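Local structure of methyltransferase (Geobacter sulfurreducens PCA, 3C3P) at residues Q124-I129 with C149-A154; I129-C134 with I157-L162. The protein probably transfers a methyl group from S-adenosyl-L-methionine to a hydroxyl oxygen of a substrate, as expected of an O-methyltransferase. All coordinates share one frame; numbering follows the deposited sequence.

Interaction 1 of 2, residues Q124-I129 with C149-A154; sequences QRDIDI and CLAKNA. With EDO (1,2-ethanediol), chain F.
Ile127 holds Leu150 in a short parallel bridge by grasping the peptide groups before and after it. Its N-H gives a nearly straight bond (176°) to Cys149 O, N to O 2.9 Å; its own O takes the N-H of Ala151, also at 2.9 Å. The methyl of Ala154 presses on the same oxygen, with CB 3.2 Å from Ile127 O. Apolar contacts flank these bonds. The Ile127 CG1 branch lies anti to its own carbonyl carbon (chi1 -60°), which carries CD1 to Cys149 CB at 3.8 Å, while CB of Ile127 meets the CD2 methyl of Leu150. Cys149 in turn lays both CB and SG against Gln124 O. The same oxygen accepts a hydrogen bond from Arg125, whose chain bends back at chi2 so that NH1 reaches Gln124 O at 2.9 Å, the oxygen lying in the guanidinium plane. On the Ala151 side, the methyl touches Asp128 OD1 at 3.5 Å, and a water donates to both OD1 and Lys152 O, tying the carboxylate to the turn. The other oxygen, OD2, accepts the backbone N-H groups of Gln58 and Leu59, so this buried carboxylate is engaged at both ends and anchors the start of strand 59-63. A 1,2-ethanediol, probably from the crystallisation liquor, sits suspiciously close to Arg125 O, so a bond between them is doubtful. Beyond the bridge, Ala154 N bonds Ala151 O and closes a type II beta turn, with Asn153 fastened through ND2 to Arg208 O and Ser210 OG. Such a turn leads the chain into strand 154-159, an inner strand of the Rossmann-like methyltransferase sheet, beside the start of strand 127-133.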
ATOM      1  N   GLN A 124     -22.472  11.462   2.527  1.00 36.92           N
ATOM      2  CA  GLN A 124     -21.300  11.521   3.417  1.00 37.22           C
ATOM      3  C   GLN A 124     -20.372  12.654   3.008  1.00 36.84           C
ATOM      4  O   GLN A 124     -20.376  13.097   1.869  1.00 37.35           O
ATOM      5  CB  GLN A 124     -20.569  10.174   3.429  1.00 37.56           C
ATOM      6  CG  GLN A 124     -21.406   9.057   4.027  1.00 38.40           C
ATOM      7  CD  GLN A 124     -21.538   9.159   5.533  1.00 38.58           C
ATOM      8  OE1 GLN A 124     -20.552   9.360   6.248  1.00 39.59           O
ATOM      9  NE2 GLN A 124     -22.745   8.940   6.033  1.00 39.37           N
ATOM     10  N   ARG A 125     -19.608  13.140   3.971  1.00 37.15           N
ATOM     11  CA  ARG A 125     -18.649  14.228   3.734  1.00 37.52           C
ATOM     12  C   ARG A 125     -17.277  13.937   4.322  1.00 36.16           C
ATOM     13  O   ARG A 125     -17.149  13.275   5.345  1.00 35.06           O
ATOM     14  CB  ARG A 125     -19.163  15.557   4.321  1.00 39.08           C
ATOM     15  CG  ARG A 125     -20.432  16.089   3.701  1.00 40.76           C
ATOM     16  CD  ARG A 125     -20.271  16.390   2.219  1.00 42.27           C
ATOM     17  NE  ARG A 125     -21.498  16.962   1.661  1.00 43.83           N
ATOM     18  CZ  ARG A 125     -22.502  16.266   1.126  1.00 44.78           C
ATOM     19  NH1 ARG A 125     -22.449  14.946   1.041  1.00 45.06           N
ATOM     20  NH2 ARG A 125     -23.567  16.905   0.661  1.00 44.90           N
ATOM     21  N   ASP A 126     -16.249  14.446   3.652  1.00 34.01           N
ATOM     22  CA  ASP A 126     -14.870  14.281   4.130  1.00 33.62           C
ATOM     23  C   ASP A 126     -14.496  12.826   4.349  1.00 30.92           C
ATOM     24  O   ASP A 126     -14.020  12.426   5.399  1.00 29.52           O
ATOM     25  CB  ASP A 126     -14.654  15.077   5.416  1.00 34.94           C
ATOM     26  CG  ASP A 126     -14.687  16.573   5.182  1.00 37.22           C
ATOM     27  OD1 ASP A 126     -14.104  17.041   4.178  1.00 39.49           O
ATOM     28  OD2 ASP A 126     -15.257  17.280   6.029  1.00 39.45           O
ATOM     29  N   ILE A 127     -14.796  12.040   3.338  1.00 29.84           N
ATOM     30  CA  ILE A 127     -14.445  10.610   3.314  1.00 30.53           C
ATOM     31  C   ILE A 127     -12.931  10.496   3.120  1.00 30.24           C
ATOM     32  O   ILE A 127     -12.374  11.057   2.183  1.00 30.23           O
ATOM     33  CB  ILE A 127     -15.186   9.844   2.186  1.00 30.22           C
ATOM     34  CG1 ILE A 127     -16.719   9.936   2.365  1.00 30.48           C
ATOM     35  CG2 ILE A 127     -14.729   8.364   2.132  1.00 30.81           C
ATOM     36  CD1 ILE A 127     -17.523   9.395   1.163  1.00 30.81           C
ATOM     37  N   ASP A 128     -12.287   9.754   4.024  1.00 30.67           N
ATOM     38  CA  ASP A 128     -10.815   9.529   4.019  1.00 29.68           C
ATOM     39  C   ASP A 128     -10.449   8.326   3.192  1.00 28.86           C
ATOM     40  O   ASP A 128      -9.403   8.309   2.551  1.00 27.58           O
ATOM     41  CB  ASP A 128     -10.273   9.416   5.446  1.00 29.76           C
ATOM     42  CG  ASP A 128     -10.447  10.710   6.215  1.00 30.18           C
ATOM     43  OD1 ASP A 128     -10.058  11.766   5.666  1.00 29.68           O
ATOM     44  OD2 ASP A 128     -10.980  10.679   7.344  1.00 29.20           O
ATOM     45  N   ILE A 129     -11.289   7.301   3.261  1.00 27.92           N
ATOM     46  CA  ILE A 129     -11.096   6.090   2.469  1.00 28.09           C
ATOM     47  C   ILE A 129     -12.415   5.682   1.870  1.00 27.87           C
ATOM     48  O   ILE A 129     -13.403   5.526   2.562  1.00 30.34           O
ATOM     49  CB  ILE A 129     -10.539   4.862   3.240  1.00 28.06           C
ATOM     50  CG1 ILE A 129      -9.154   5.133   3.790  1.00 29.24           C
ATOM     51  CG2 ILE A 129     -10.490   3.649   2.316  1.00 29.86           C
ATOM     52  CD1 ILE A 129      -8.536   3.957   4.471  1.00 29.36           C
ATOM     53  N   CYS A 149     -17.471  14.288  -2.123  1.00 37.70           N
ATOM     54  CA  CYS A 149     -17.640  13.727  -0.773  1.00 36.70           C
ATOM     55  C   CYS A 149     -16.323  13.367  -0.143  1.00 34.72           C
ATOM     56  O   CYS A 149     -16.240  13.053   1.047  1.00 32.91           O
ATOM     57  CB  CYS A 149     -18.526  12.481  -0.845  1.00 37.36           C
ATOM     58  SG  CYS A 149     -20.184  12.804  -1.544  1.00 39.01           S
ATOM     59  N   LEU A 150     -15.281  13.471  -0.948  1.00 33.15           N
ATOM     60  CA  LEU A 150     -13.934  13.100  -0.491  1.00 32.97           C
ATOM     61  C   LEU A 150     -13.207  14.193   0.280  1.00 32.21           C
ATOM     62  O   LEU A 150     -13.329  15.375  -0.004  1.00 31.67           O
ATOM     63  CB  LEU A 150     -13.044  12.640  -1.664  1.00 32.81           C
ATOM     64  CG  LEU A 150     -13.462  11.412  -2.474  1.00 33.42           C
ATOM     65  CD1 LEU A 150     -12.415  11.153  -3.544  1.00 33.55           C
ATOM     66  CD2 LEU A 150     -13.642  10.199  -1.569  1.00 32.88           C
ATOM     67  N   ALA A 151     -12.466  13.764   1.287  1.00 30.45           N
ATOM     68  CA  ALA A 151     -11.647  14.681   2.064  1.00 29.64           C
ATOM     69  C   ALA A 151     -10.359  14.929   1.316  1.00 29.41           C
ATOM     70  O   ALA A 151      -9.993  14.196   0.401  1.00 28.80           O
ATOM     71  CB  ALA A 151     -11.303  14.097   3.412  1.00 29.32           C
ATOM     72  N   LYS A 152      -9.689  15.998   1.713  1.00 29.62           N
ATOM     73  CA  LYS A 152      -8.377  16.295   1.173  1.00 30.41           C
ATOM     74  C   LYS A 152      -7.504  15.053   1.366  1.00 29.82           C
ATOM     75  O   LYS A 152      -7.469  14.477   2.459  1.00 29.63           O
ATOM     76  CB  LYS A 152      -7.713  17.446   1.931  1.00 30.77           C
ATOM     77  CG  LYS A 152      -6.257  17.676   1.533  1.00 32.27           C
ATOM     78  CD  LYS A 152      -5.597  18.831   2.288  1.00 33.89           C
ATOM     79  CE  LYS A 152      -4.115  18.883   1.962  1.00 35.03           C
ATOM     80  NZ  LYS A 152      -3.433  20.052   2.617  1.00 36.52           N
ATOM     81  N   ASN A 153      -6.801  14.666   0.305  1.00 29.45           N
ATOM     82  CA  ASN A 153      -5.857  13.537   0.337  1.00 29.30           C
ATOM     83  C   ASN A 153      -6.492  12.181   0.664  1.00 29.50           C
ATOM     84  O   ASN A 153      -5.843  11.276   1.236  1.00 29.37           O
ATOM     85  CB  ASN A 153      -4.661  13.802   1.289  1.00 29.21           C
ATOM     86  CG  ASN A 153      -3.774  14.985   0.872  1.00 29.88           C
ATOM     87  OD1 ASN A 153      -3.145  15.605   1.739  1.00 28.28           O
ATOM     88  ND2 ASN A 153      -3.730  15.308  -0.420  1.00 29.22           N
ATOM     89  N   ALA A 154      -7.767  12.058   0.317  1.00 29.52           N
ATOM     90  CA  ALA A 154      -8.470  10.772   0.466  1.00 29.60           C
ATOM     91  C   ALA A 154      -7.804   9.717  -0.399  1.00 29.23           C
ATOM     92  O   ALA A 154      -7.127  10.004  -1.374  1.00 30.69           O
ATOM     93  CB  ALA A 154      -9.929  10.871   0.064  1.00 27.93           C
TER
HETATM   94  C1  EDO F 212     -16.555  13.732   8.624  1.00 53.72           C
HETATM   95  O1  EDO F 212     -17.654  13.461   7.752  1.00 54.64           O
HETATM   96  C2  EDO F 212     -15.711  12.470   8.734  1.00 53.97           C
HETATM   97  O2  EDO F 212     -14.586  12.673   9.601  1.00 53.07           O
HETATM   98  O   HOH W   1      -8.236  11.839   3.625  1.00 25.89           O

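Interaction 2 of 2, residues I129-C134 with I157-L162; sequences ILFMDC and IAVNAL. With EDO (1,2-ethanediol), chain K.
Phe131, Met132 and Asp133 pair with Ile157, Ala158 and Val159 as parallel neighbours in the central sheet of the Rossmann-like methyltransferase fold. Backbone bonds form the ladder: Ile157 N to Leu130 O, Met132 N to Ile157 O, Val159 N to Met132 O at 2.7 Å, and Cys134 N to Val159 O. Apolar contacts cover both faces. On the face of Phe131 and Val159, the ring, its CG anti to the backbone N (chi1 180°), brings CE1 to Val159 CG1 at 3.6 Å, the side chains crossing near a right angle; Leu48 of helix 42-55 packs on Phe131 and Ile157. On the other face Met132, a selenomethionine, meets Ala158 CB to CB, and Cys134 SG lies 3.7 Å from Ala158 CB. Polar contacts gather where the strands end. Asn160 ND2 reaches Asp133 OD1 at 2.7 Å from above the carboxylate plane, amide and carboxylate turned 59° apart. Asp133 OD1 also accepts the backbone N-H of Asp135, so an alanine here would probably leave both that N-H and the Asn160 amide without their acceptor. At its other end the Asn160 amide is held too, OD1 being bonded to Asn201 ND2.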
ATOM      1  N   ILE A 129     -11.289   7.301   3.261  1.00 27.92           N
ATOM      2  CA  ILE A 129     -11.096   6.090   2.469  1.00 28.09           C
ATOM      3  C   ILE A 129     -12.415   5.682   1.870  1.00 27.87           C
ATOM      4  O   ILE A 129     -13.403   5.526   2.562  1.00 30.34           O
ATOM      5  CB  ILE A 129     -10.539   4.862   3.240  1.00 28.06           C
ATOM      6  CG1 ILE A 129      -9.154   5.133   3.790  1.00 29.24           C
ATOM      7  CG2 ILE A 129     -10.490   3.649   2.316  1.00 29.86           C
ATOM      8  CD1 ILE A 129      -8.536   3.957   4.471  1.00 29.36           C
ATOM      9  N   LEU A 130     -12.419   5.569   0.561  1.00 28.99           N
ATOM     10  CA  LEU A 130     -13.594   5.133  -0.179  1.00 28.72           C
ATOM     11  C   LEU A 130     -13.254   3.789  -0.819  1.00 29.36           C
ATOM     12  O   LEU A 130     -12.352   3.667  -1.687  1.00 28.12           O
ATOM     13  CB  LEU A 130     -14.034   6.161  -1.222  1.00 29.06           C
ATOM     14  CG  LEU A 130     -15.242   5.692  -2.055  1.00 28.26           C
ATOM     15  CD1 LEU A 130     -16.465   5.491  -1.151  1.00 28.29           C
ATOM     16  CD2 LEU A 130     -15.581   6.635  -3.216  1.00 28.75           C
ATOM     17  N   PHE A 131     -13.961   2.768  -0.343  1.00 29.21           N
ATOM     18  CA  PHE A 131     -13.775   1.404  -0.826  1.00 30.42           C
ATOM     19  C   PHE A 131     -14.713   1.161  -1.988  1.00 33.26           C
ATOM     20  O   PHE A 131     -15.872   1.590  -1.967  1.00 34.25           O
ATOM     21  CB  PHE A 131     -14.021   0.375   0.274  1.00 31.18           C
ATOM     22  CG  PHE A 131     -13.848  -1.053  -0.179  1.00 32.00           C
ATOM     23  CD1 PHE A 131     -12.592  -1.657  -0.157  1.00 32.80           C
ATOM     24  CD2 PHE A 131     -14.927  -1.790  -0.622  1.00 32.64           C
ATOM     25  CE1 PHE A 131     -12.434  -2.987  -0.553  1.00 32.76           C
ATOM     26  CE2 PHE A 131     -14.766  -3.128  -1.035  1.00 31.84           C
ATOM     27  CZ  PHE A 131     -13.523  -3.707  -0.995  1.00 32.31           C
HETATM   28  N   MSE A 132     -14.196   0.472  -2.994  1.00 32.95           N
HETATM   29  CA  MSE A 132     -14.971   0.213  -4.168  1.00 36.33           C
HETATM   30  C   MSE A 132     -14.712  -1.157  -4.810  1.00 35.72           C
HETATM   31  O   MSE A 132     -13.594  -1.646  -4.802  1.00 34.94           O
HETATM   32  CB  MSE A 132     -14.516   1.276  -5.145  1.00 37.87           C
HETATM   33  CG  MSE A 132     -15.579   1.779  -5.910  1.00 39.37           C
HETATM   34 SE   MSE A 132     -14.808   2.721  -7.371  0.75 40.08          SE
HETATM   35  CE  MSE A 132     -13.797   4.104  -6.391  1.00 30.27           C
ATOM     36  N   ASP A 133     -15.775  -1.763  -5.337  1.00 36.61           N
ATOM     37  CA  ASP A 133     -15.699  -3.056  -6.066  1.00 36.62           C
ATOM     38  C   ASP A 133     -15.958  -2.816  -7.570  1.00 36.30           C
ATOM     39  O   ASP A 133     -17.057  -2.475  -8.001  1.00 35.55           O
ATOM     40  CB  ASP A 133     -16.665  -4.089  -5.487  1.00 38.54           C
ATOM     41  CG  ASP A 133     -16.508  -5.477  -6.124  1.00 39.64           C
ATOM     42  OD1 ASP A 133     -15.846  -5.616  -7.187  1.00 39.81           O
ATOM     43  OD2 ASP A 133     -17.074  -6.439  -5.558  1.00 41.56           O
ATOM     44  N   CYS A 134     -14.908  -2.996  -8.350  1.00 37.27           N
ATOM     45  CA  CYS A 134     -14.972  -2.776  -9.789  1.00 38.94           C
ATOM     46  C   CYS A 134     -15.912  -3.703 -10.526  1.00 39.00           C
ATOM     47  O   CYS A 134     -16.244  -3.428 -11.678  1.00 39.04           O
ATOM     48  CB  CYS A 134     -13.584  -2.870 -10.437  1.00 39.02           C
ATOM     49  SG  CYS A 134     -12.450  -1.565  -9.923  1.00 40.27           S
ATOM     50  N   ILE A 157      -9.719   2.929  -2.850  1.00 28.30           N
ATOM     51  CA  ILE A 157      -9.292   1.502  -2.876  1.00 28.90           C
ATOM     52  C   ILE A 157     -10.376   0.752  -3.662  1.00 29.32           C
ATOM     53  O   ILE A 157     -11.524   0.606  -3.207  1.00 31.44           O
ATOM     54  CB  ILE A 157      -9.083   0.861  -1.494  1.00 29.30           C
ATOM     55  CG1 ILE A 157      -8.106   1.689  -0.642  1.00 28.96           C
ATOM     56  CG2 ILE A 157      -8.587  -0.593  -1.674  1.00 28.78           C
ATOM     57  CD1 ILE A 157      -7.911   1.177   0.778  1.00 29.52           C
ATOM     58  N   ALA A 158     -10.002   0.309  -4.851  1.00 28.29           N
ATOM     59  CA  ALA A 158     -10.904  -0.398  -5.783  1.00 28.24           C
ATOM     60  C   ALA A 158     -10.413  -1.804  -6.020  1.00 29.43           C
ATOM     61  O   ALA A 158      -9.319  -2.025  -6.555  1.00 30.16           O
ATOM     62  CB  ALA A 158     -11.027   0.373  -7.105  1.00 28.19           C
ATOM     63  N   VAL A 159     -11.227  -2.766  -5.604  1.00 28.73           N
ATOM     64  CA  VAL A 159     -10.859  -4.166  -5.741  1.00 28.16           C
ATOM     65  C   VAL A 159     -11.370  -4.730  -7.056  1.00 29.55           C
ATOM     66  O   VAL A 159     -12.148  -4.083  -7.784  1.00 30.51           O
ATOM     67  CB  VAL A 159     -11.314  -5.030  -4.533  1.00 28.32           C
ATOM     68  CG1 VAL A 159     -10.577  -4.561  -3.240  1.00 27.80           C
ATOM     69  CG2 VAL A 159     -12.856  -5.056  -4.366  1.00 28.08           C
ATOM     70  N   ASN A 160     -10.923  -5.943  -7.329  1.00 29.91           N
ATOM     71  CA  ASN A 160     -11.281  -6.673  -8.576  1.00 30.80           C
ATOM     72  C   ASN A 160     -10.952  -5.825  -9.795  1.00 29.25           C
ATOM     73  O   ASN A 160     -11.675  -5.791 -10.791  1.00 30.40           O
ATOM     74  CB  ASN A 160     -12.750  -7.092  -8.572  1.00 32.07           C
ATOM     75  CG  ASN A 160     -13.081  -7.966  -7.397  1.00 33.74           C
ATOM     76  OD1 ASN A 160     -12.258  -8.763  -6.966  1.00 34.50           O
ATOM     77  ND2 ASN A 160     -14.282  -7.808  -6.853  1.00 35.45           N
ATOM     78  N   ALA A 161      -9.824  -5.141  -9.683  1.00 29.04           N
ATOM     79  CA  ALA A 161      -9.295  -4.242 -10.727  1.00 29.60           C
ATOM     80  C   ALA A 161      -8.641  -4.910 -11.963  1.00 29.88           C
ATOM     81  O   ALA A 161      -8.598  -4.297 -13.026  1.00 30.47           O
ATOM     82  CB  ALA A 161      -8.337  -3.243 -10.127  1.00 28.72           C
ATOM     83  N   LEU A 162      -8.141  -6.141 -11.812  1.00 29.25           N
ATOM     84  CA  LEU A 162      -7.475  -6.878 -12.906  1.00 30.31           C
ATOM     85  C   LEU A 162      -8.286  -8.057 -13.385  1.00 31.61           C
ATOM     86  O   LEU A 162      -8.181  -8.470 -14.534  1.00 31.43           O
ATOM     87  CB  LEU A 162      -6.049  -7.315 -12.520  1.00 29.78           C
ATOM     88  CG  LEU A 162      -5.089  -6.138 -12.338  1.00 30.18           C
ATOM     89  CD1 LEU A 162      -3.753  -6.623 -11.836  1.00 31.19           C
ATOM     90  CD2 LEU A 162      -4.961  -5.306 -13.659  1.00 30.63           C
TER
HETATM   91  C1  EDO K 217     -13.727  -6.635 -13.604  1.00 55.14           C
HETATM   92  O1  EDO K 217     -13.707  -6.236 -12.226  1.00 53.56           O
HETATM   93  C2  EDO K 217     -12.331  -6.848 -14.198  1.00 55.25           C
HETATM   94  O2  EDO K 217     -11.446  -5.825 -13.740  1.00 55.58           O

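Both interactions use strand 127-133, which pairs first with 150-151 and the turn after it (interaction 1) and then with 154-159 (interaction 2); their centres are about 15 Å apart. Interaction 1 lies where strand 127-133 begins, about 15 Å from the chain centre; interaction 2 lies at its C-terminal end, about 6 Å from it. Ile129 belongs to both, and Leu150 CD2 packs on Leu130 CB at 4.1 Å. Along the chain the segments alternate: after strand 127-133 comes helix 139-146, and the return passes through 149-154 before 157-162. This beta-alpha-beta crossover places strand 154-159 between 127-133 and antiparallel 203-208, joining the parallel part of the sheet to its antiparallel edge.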